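Local coordinates for protein 2',5'-phosphodiesterase 12 (PDB 4Z0V) that belongs to the endonuclease/exonuclease/phosphatase family, with a DNase I-like fold that follows an N-terminal E-set-type domain, at residues His367-Ala379 and Tyr393-Val406. Numbering follows the deposited sequence.
Sequences HFFKLKSACGEPA and YIFIDLNALEVEQV
S373 OG is gripped by two partners and sits beside a tyrosine ring of the facing strand. S373 OG donates to G376 O at 2.7 Å, in the carbonyl plane and on a lone pair. A water donates to it and accepts from C375 N and I394 N. This water ties the type I turn S373-G376 to strand 393-397. S373 OG, anti to the backbone N (chi1 174°), reaches the edge of the Y393 ring, in its plane, 3.5 Å from Y393 CD1. The Y393 hydroxyl bonds to S330 O.

Strand 371-373 pairs antiparallel with 393-397. A374 N gives I394 O a 2.8 Å bond, and K372 and I396 exchange two more. Beyond the strand ends, L398 N also bonds to K370 O. A second water bridges K370 N to D397 OD1, which also accepts from N399 N in an Asx turn.

K372 lies extended across L398 at about a right angle, K372 CB against L398 CD2 (3.8 Å). Its NZ shares a third water with V403 N. A374 CB packs on CG2 of I394, I396 and V403, while V406 CG1 meets C375 CB at 4.0 Å.

L371 and F395 look the other way: L371 packs on helix 295-316, and F395 meets F328 edge-to-face. On the I396 side, I396 touches strand 433-439, as do A374 and I394. This joins the two sheets of the DNase I-like sandwich.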
ATOM      1  N   HIS A 367      20.413  17.344  -4.400  1.00 15.18           N
ATOM      2  CA  HIS A 367      19.033  17.496  -4.881  1.00 13.48           C
ATOM      3  C   HIS A 367      18.465  18.717  -4.189  1.00 16.14           C
ATOM      4  O   HIS A 367      18.949  19.091  -3.099  1.00 16.37           O
ATOM      5  CB  HIS A 367      18.162  16.226  -4.708  1.00 13.56           C
ATOM      6  CG  HIS A 367      17.699  15.984  -3.307  1.00 15.48           C
ATOM      7  ND1 HIS A 367      16.574  16.609  -2.808  1.00 16.49           N
ATOM      8  CD2 HIS A 367      18.225  15.192  -2.346  1.00 16.10           C
ATOM      9  CE1 HIS A 367      16.456  16.198  -1.555  1.00 15.77           C
ATOM     10  NE2 HIS A 367      17.429  15.344  -1.229  1.00 15.67           N
ATOM     11  N   PHE A 368      17.407  19.308  -4.759  1.00 13.55           N
ATOM     12  CA  PHE A 368      16.848  20.525  -4.172  1.00 15.37           C
ATOM     13  C   PHE A 368      15.460  20.346  -3.593  1.00 18.18           C
ATOM     14  O   PHE A 368      14.793  21.349  -3.327  1.00 15.95           O
ATOM     15  CB  PHE A 368      16.864  21.689  -5.192  1.00 17.96           C
ATOM     16  CG  PHE A 368      18.232  21.874  -5.800  1.00 20.04           C
ATOM     17  CD1 PHE A 368      19.309  22.282  -5.020  1.00 23.37           C
ATOM     18  CD2 PHE A 368      18.460  21.576  -7.139  1.00 22.70           C
ATOM     19  CE1 PHE A 368      20.583  22.424  -5.573  1.00 24.29           C
ATOM     20  CE2 PHE A 368      19.735  21.718  -7.693  1.00 26.16           C
ATOM     21  CZ  PHE A 368      20.790  22.131  -6.903  1.00 24.02           C
ATOM     22  N   PHE A 369      15.021  19.086  -3.342  1.00 12.60           N
ATOM     23  CA  PHE A 369      13.733  18.901  -2.686  1.00 11.56           C
ATOM     24  C   PHE A 369      13.869  19.170  -1.200  1.00 15.37           C
ATOM     25  O   PHE A 369      14.912  18.853  -0.629  1.00 15.96           O
ATOM     26  CB  PHE A 369      13.265  17.442  -2.859  1.00 13.02           C
ATOM     27  CG  PHE A 369      12.758  17.115  -4.239  1.00 14.55           C
ATOM     28  CD1 PHE A 369      11.464  17.453  -4.621  1.00 18.09           C
ATOM     29  CD2 PHE A 369      13.575  16.470  -5.159  1.00 15.76           C
ATOM     30  CE1 PHE A 369      10.977  17.101  -5.889  1.00 19.31           C
ATOM     31  CE2 PHE A 369      13.087  16.106  -6.414  1.00 19.01           C
ATOM     32  CZ  PHE A 369      11.791  16.424  -6.766  1.00 18.35           C
ATOM     33  N   LYS A 370      12.820  19.686  -0.558  1.00 11.41           N
ATOM     34  CA  LYS A 370      12.828  19.850   0.905  1.00 11.60           C
ATOM     35  C   LYS A 370      11.838  18.834   1.423  1.00 15.08           C
ATOM     36  O   LYS A 370      10.625  19.060   1.347  1.00 14.30           O
ATOM     37  CB  LYS A 370      12.496  21.287   1.331  1.00 15.06           C
ATOM     38  CG  LYS A 370      13.383  22.337   0.659  1.00 20.93           C
ATOM     39  CD  LYS A 370      14.890  22.107   0.888  1.00 26.35           C
ATOM     40  CE  LYS A 370      15.722  22.870  -0.124  1.00 22.05           C
ATOM     41  NZ  LYS A 370      17.153  22.475  -0.052  1.00 20.93           N
ATOM     42  N   LEU A 371      12.368  17.670   1.857  1.00 11.12           N
ATOM     43  CA  LEU A 371      11.576  16.506   2.251  1.00 11.91           C
ATOM     44  C   LEU A 371      11.718  16.190   3.692  1.00 17.02           C
ATOM     45  O   LEU A 371      12.812  16.210   4.237  1.00 17.02           O
ATOM     46  CB  LEU A 371      11.957  15.266   1.422  1.00 11.58           C
ATOM     47  CG  LEU A 371      11.788  15.393  -0.103  1.00 15.52           C
ATOM     48  CD1 LEU A 371      12.511  14.268  -0.821  1.00 15.93           C
ATOM     49  CD2 LEU A 371      10.327  15.443  -0.502  1.00 16.07           C
ATOM     50  N   LYS A 372      10.596  15.921   4.316  1.00 15.44           N
ATOM     51  CA  LYS A 372      10.551  15.572   5.725  1.00 15.05           C
ATOM     52  C   LYS A 372       9.898  14.217   5.831  1.00 16.76           C
ATOM     53  O   LYS A 372       8.940  13.960   5.101  1.00 15.76           O
ATOM     54  CB  LYS A 372       9.726  16.631   6.485  1.00 17.21           C
ATOM     55  CG  LYS A 372       9.469  16.327   7.958  1.00 20.31           C
ATOM     56  CD  LYS A 372       8.456  17.296   8.565  1.00 23.17           C
ATOM     57  CE  LYS A 372       8.108  16.879   9.978  1.00 41.12           C
ATOM     58  NZ  LYS A 372       7.104  17.780  10.600  1.00 50.75           N
ATOM     59  N   SER A 373      10.408  13.357   6.712  1.00 12.14           N
ATOM     60  CA  SER A 373       9.733  12.082   6.990  1.00 11.87           C
ATOM     61  C   SER A 373       8.489  12.436   7.820  1.00 14.90           C
ATOM     62  O   SER A 373       8.600  12.873   8.978  1.00 12.69           O
ATOM     63  CB  SER A 373      10.667  11.134   7.746  1.00 13.83           C
ATOM     64  OG  SER A 373       9.910   9.993   8.109  1.00 15.98           O
ATOM     65  N   ALA A 374       7.303  12.329   7.221  1.00 13.06           N
ATOM     66  CA  ALA A 374       6.063  12.714   7.909  1.00 14.40           C
ATOM     67  C   ALA A 374       5.849  11.964   9.227  1.00 18.75           C
ATOM     68  O   ALA A 374       5.415  12.579  10.202  1.00 18.07           O
ATOM     69  CB  ALA A 374       4.860  12.505   6.981  1.00 15.33           C
ATOM     70  N   CYS A 375       6.159  10.659   9.287  1.00 15.91           N
ATOM     71  CA  CYS A 375       5.958   9.916  10.535  1.00 16.56           C
ATOM     72  C   CYS A 375       7.224   9.848  11.388  1.00 20.04           C
ATOM     73  O   CYS A 375       7.287   9.064  12.338  1.00 20.44           O
ATOM     74  CB  CYS A 375       5.404   8.529  10.246  1.00 17.19           C
ATOM     75  SG  CYS A 375       3.860   8.573   9.320  1.00 21.30           S
ATOM     76  N   GLY A 376       8.205  10.677  11.045  1.00 15.29           N
ATOM     77  CA  GLY A 376       9.445  10.792  11.777  1.00 16.40           C
ATOM     78  C   GLY A 376      10.325   9.583  11.636  1.00 19.85           C
ATOM     79  O   GLY A 376      10.475   9.035  10.542  1.00 20.32           O
ATOM     80  N   GLU A 377      10.913   9.154  12.752  1.00 16.11           N
ATOM     81  CA  GLU A 377      11.843   8.037  12.744  1.00 16.03           C
ATOM     82  C   GLU A 377      11.434   7.055  13.830  1.00 21.32           C
ATOM     83  O   GLU A 377      12.034   7.038  14.899  1.00 20.50           O
ATOM     84  CB  GLU A 377      13.294   8.532  12.913  1.00 17.40           C
ATOM     85  CG  GLU A 377      13.743   9.489  11.812  1.00 21.31           C
ATOM     86  CD  GLU A 377      15.000  10.295  12.078  1.00 34.37           C
ATOM     87  OE1 GLU A 377      15.711   9.993  13.063  1.00 28.39           O
ATOM     88  OE2 GLU A 377      15.298  11.207  11.273  1.00 30.56           O
ATOM     89  N   PRO A 378      10.372   6.253  13.591  1.00 18.86           N
ATOM     90  CA  PRO A 378       9.952   5.274  14.613  1.00 18.19           C
ATOM     91  C   PRO A 378      11.080   4.311  14.974  1.00 19.40           C
ATOM     92  O   PRO A 378      12.009   4.115  14.180  1.00 17.65           O
ATOM     93  CB  PRO A 378       8.810   4.506  13.926  1.00 20.31           C
ATOM     94  CG  PRO A 378       8.323   5.403  12.841  1.00 26.66           C
ATOM     95  CD  PRO A 378       9.534   6.162  12.371  1.00 22.07           C
ATOM     96  N   ALA A 379      10.985   3.686  16.157  1.00 16.48           N
ATOM     97  CA  ALA A 379      11.943   2.680  16.620  1.00 17.18           C
ATOM     98  C   ALA A 379      12.069   1.587  15.532  1.00 18.78           C
ATOM     99  O   ALA A 379      13.166   1.132  15.228  1.00 16.20           O
ATOM    100  CB  ALA A 379      11.476   2.081  17.956  1.00 18.35           C
ATOM    101  N   TYR A 393       9.006   5.060   4.890  1.00  9.31           N
ATOM    102  CA  TYR A 393       8.816   6.493   5.122  1.00  9.86           C
ATOM    103  C   TYR A 393       7.726   7.076   4.258  1.00 12.80           C
ATOM    104  O   TYR A 393       7.457   6.567   3.169  1.00 12.30           O
ATOM    105  CB  TYR A 393      10.111   7.271   4.840  1.00 10.77           C
ATOM    106  CG  TYR A 393      11.322   6.774   5.605  1.00 11.21           C
ATOM    107  CD1 TYR A 393      11.596   7.236   6.890  1.00 13.41           C
ATOM    108  CD2 TYR A 393      12.186   5.839   5.046  1.00 12.53           C
ATOM    109  CE1 TYR A 393      12.682   6.741   7.619  1.00 14.12           C
ATOM    110  CE2 TYR A 393      13.265   5.325   5.768  1.00 12.23           C
ATOM    111  CZ  TYR A 393      13.520   5.798   7.046  1.00 16.85           C
ATOM    112  OH  TYR A 393      14.575   5.278   7.760  1.00 17.17           O
ATOM    113  N   ILE A 394       7.110   8.165   4.736  1.00 10.50           N
ATOM    114  CA  ILE A 394       6.215   8.994   3.930  1.00  9.63           C
ATOM    115  C   ILE A 394       6.971  10.314   3.827  1.00 12.52           C
ATOM    116  O   ILE A 394       6.992  11.047   4.807  1.00 12.86           O
ATOM    117  CB  ILE A 394       4.793   9.158   4.495  1.00 12.28           C
ATOM    118  CG1 ILE A 394       4.045   7.790   4.520  1.00 13.21           C
ATOM    119  CG2 ILE A 394       4.000  10.208   3.666  1.00 13.42           C
ATOM    120  CD1 ILE A 394       2.764   7.800   5.439  1.00 13.65           C
ATOM    121  N   PHE A 395       7.653  10.564   2.724  1.00  9.98           N
ATOM    122  CA  PHE A 395       8.415  11.812   2.579  1.00  9.65           C
ATOM    123  C   PHE A 395       7.515  12.870   1.986  1.00 14.76           C
ATOM    124  O   PHE A 395       6.867  12.630   0.950  1.00 13.51           O
ATOM    125  CB  PHE A 395       9.657  11.617   1.719  1.00 10.55           C
ATOM    126  CG  PHE A 395      10.741  10.779   2.361  1.00 11.80           C
ATOM    127  CD1 PHE A 395      11.397  11.218   3.512  1.00 13.17           C
ATOM    128  CD2 PHE A 395      11.152   9.585   1.781  1.00 11.43           C
ATOM    129  CE1 PHE A 395      12.395  10.437   4.107  1.00 14.06           C
ATOM    130  CE2 PHE A 395      12.183   8.827   2.356  1.00 15.46           C
ATOM    131  CZ  PHE A 395      12.808   9.268   3.503  1.00 13.48           C
ATOM    132  N   ILE A 396       7.462  14.051   2.642  1.00 10.61           N
ATOM    133  CA  ILE A 396       6.554  15.104   2.161  1.00 10.02           C
ATOM    134  C   ILE A 396       7.301  16.351   1.764  1.00 15.15           C
ATOM    135  O   ILE A 396       8.289  16.710   2.381  1.00 14.41           O
ATOM    136  CB  ILE A 396       5.446  15.446   3.174  1.00 12.34           C
ATOM    137  CG1 ILE A 396       6.027  16.046   4.487  1.00 14.35           C
ATOM    138  CG2 ILE A 396       4.549  14.215   3.455  1.00 12.12           C
ATOM    139  CD1 ILE A 396       5.034  16.735   5.374  1.00 18.13           C
ATOM    140  N   ASP A 397       6.811  16.999   0.723  1.00 12.39           N
ATOM    141  CA  ASP A 397       7.344  18.262   0.216  1.00 11.58           C
ATOM    142  C   ASP A 397       6.993  19.381   1.190  1.00 14.27           C
ATOM    143  O   ASP A 397       5.836  19.811   1.250  1.00 14.18           O
ATOM    144  CB  ASP A 397       6.702  18.531  -1.153  1.00 12.87           C
ATOM    145  CG  ASP A 397       7.223  19.731  -1.898  1.00 20.57           C
ATOM    146  OD1 ASP A 397       8.002  20.520  -1.297  1.00 18.91           O
ATOM    147  OD2 ASP A 397       6.871  19.880  -3.085  1.00 21.43           O
ATOM    148  N   LEU A 398       7.989  19.877   1.938  1.00 13.12           N
ATOM    149  CA  LEU A 398       7.772  20.964   2.897  1.00 13.11           C
ATOM    150  C   LEU A 398       7.351  22.288   2.244  1.00 15.55           C
ATOM    151  O   LEU A 398       6.845  23.163   2.942  1.00 14.94           O
ATOM    152  CB  LEU A 398       9.029  21.214   3.730  1.00 13.44           C
ATOM    153  CG  LEU A 398       9.339  20.135   4.757  1.00 17.25           C
ATOM    154  CD1 LEU A 398      10.753  20.281   5.262  1.00 16.08           C
ATOM    155  CD2 LEU A 398       8.274  20.085   5.870  1.00 20.39           C
ATOM    156  N   ASN A 399       7.532  22.443   0.924  1.00 11.78           N
ATOM    157  CA  ASN A 399       7.060  23.686   0.267  1.00 13.74           C
ATOM    158  C   ASN A 399       5.538  23.835   0.309  1.00 17.99           C
ATOM    159  O   ASN A 399       5.033  24.954   0.264  1.00 18.04           O
ATOM    160  CB  ASN A 399       7.463  23.710  -1.208  1.00 13.71           C
ATOM    161  CG  ASN A 399       8.934  23.862  -1.473  1.00 30.87           C
ATOM    162  OD1 ASN A 399       9.679  24.383  -0.660  1.00 22.85           O
ATOM    163  ND2 ASN A 399       9.372  23.463  -2.665  1.00 29.76           N
ATOM    164  N   ALA A 400       4.807  22.715   0.333  1.00 14.03           N
ATOM    165  CA  ALA A 400       3.354  22.744   0.201  1.00 14.24           C
ATOM    166  C   ALA A 400       2.594  21.945   1.236  1.00 18.61           C
ATOM    167  O   ALA A 400       1.366  22.067   1.302  1.00 18.02           O
ATOM    168  CB  ALA A 400       2.984  22.217  -1.175  1.00 15.03           C
ATOM    169  N   LEU A 401       3.280  21.094   1.999  1.00 13.14           N
ATOM    170  CA  LEU A 401       2.584  20.226   2.936  1.00 12.72           C
ATOM    171  C   LEU A 401       3.164  20.289   4.304  1.00 16.35           C
ATOM    172  O   LEU A 401       4.377  20.502   4.458  1.00 15.48           O
ATOM    173  CB  LEU A 401       2.663  18.773   2.427  1.00 12.05           C
ATOM    174  CG  LEU A 401       1.973  18.486   1.085  1.00 17.00           C
ATOM    175  CD1 LEU A 401       2.553  17.231   0.483  1.00 18.94           C
ATOM    176  CD2 LEU A 401       0.441  18.348   1.256  1.00 18.37           C
ATOM    177  N   GLU A 402       2.310  20.059   5.302  1.00 14.52           N
ATOM    178  CA  GLU A 402       2.709  19.986   6.707  1.00 15.64           C
ATOM    179  C   GLU A 402       2.012  18.809   7.369  1.00 17.72           C
ATOM    180  O   GLU A 402       0.987  18.348   6.865  1.00 15.47           O
ATOM    181  CB  GLU A 402       2.412  21.310   7.447  1.00 18.02           C
ATOM    182  CG  GLU A 402       0.943  21.673   7.538  1.00 22.41           C
ATOM    183  CD  GLU A 402       0.647  23.045   8.111  1.00 46.69           C
ATOM    184  OE1 GLU A 402      -0.520  23.276   8.501  1.00 41.33           O
ATOM    185  OE2 GLU A 402       1.563  23.901   8.136  1.00 42.78           O
ATOM    186  N   VAL A 403       2.551  18.323   8.490  1.00 14.65           N
ATOM    187  CA  VAL A 403       1.955  17.205   9.191  1.00 15.37           C
ATOM    188  C   VAL A 403       0.912  17.728  10.169  1.00 20.11           C
ATOM    189  O   VAL A 403       1.230  18.508  11.076  1.00 19.30           O
ATOM    190  CB  VAL A 403       3.012  16.304   9.881  1.00 18.50           C
ATOM    191  CG1 VAL A 403       2.351  15.041  10.463  1.00 18.68           C
ATOM    192  CG2 VAL A 403       4.103  15.895   8.885  1.00 18.39           C
ATOM    193  N   GLU A 404      -0.326  17.252  10.010  1.00 15.52           N
ATOM    194  CA  GLU A 404      -1.432  17.575  10.900  1.00 15.80           C
ATOM    195  C   GLU A 404      -1.375  16.627  12.096  1.00 19.72           C
ATOM    196  O   GLU A 404      -1.455  17.084  13.224  1.00 20.02           O
ATOM    197  CB  GLU A 404      -2.768  17.490  10.154  1.00 17.40           C
ATOM    198  CG  GLU A 404      -3.998  17.629  11.040  1.00 27.68           C
ATOM    199  CD  GLU A 404      -4.438  19.030  11.430  1.00 41.08           C
ATOM    200  OE1 GLU A 404      -3.673  19.999  11.227  1.00 25.80           O
ATOM    201  OE2 GLU A 404      -5.567  19.152  11.953  1.00 30.89           O
ATOM    202  N   GLN A 405      -1.245  15.298  11.859  1.00 15.35           N
ATOM    203  CA  GLN A 405      -1.097  14.312  12.935  1.00 14.44           C
ATOM    204  C   GLN A 405      -0.442  13.058  12.386  1.00 18.05           C
ATOM    205  O   GLN A 405      -0.515  12.793  11.176  1.00 17.39           O
ATOM    206  CB  GLN A 405      -2.431  13.967  13.643  1.00 15.72           C
ATOM    207  CG  GLN A 405      -3.454  13.258  12.780  1.00 15.86           C
ATOM    208  CD  GLN A 405      -4.376  12.318  13.551  1.00 27.61           C
ATOM    209  OE1 GLN A 405      -4.223  12.053  14.767  1.00 21.53           O
ATOM    210  NE2 GLN A 405      -5.341  11.758  12.839  1.00 19.54           N
ATOM    211  N   VAL A 406       0.198  12.309  13.284  1.00 14.48           N
ATOM    212  CA  VAL A 406       0.826  11.010  13.013  1.00 13.43           C
ATOM    213  C   VAL A 406      -0.030  10.010  13.741  1.00 18.56           C
ATOM    214  O   VAL A 406      -0.251  10.167  14.952  1.00 18.39           O
ATOM    215  CB  VAL A 406       2.317  10.939  13.452  1.00 18.02           C
ATOM    216  CG1 VAL A 406       2.892   9.532  13.253  1.00 17.66           C
ATOM    217  CG2 VAL A 406       3.153  11.962  12.694  1.00 17.89           C
TER
HETATM  218  O   HOH W   1      10.583  20.292  -2.159  1.00 19.31           O
HETATM  219  O   HOH W   2       5.361  19.489   9.232  1.00 15.49           O
HETATM  220  O   HOH W   3       7.537   8.756   7.603  1.00 14.89           O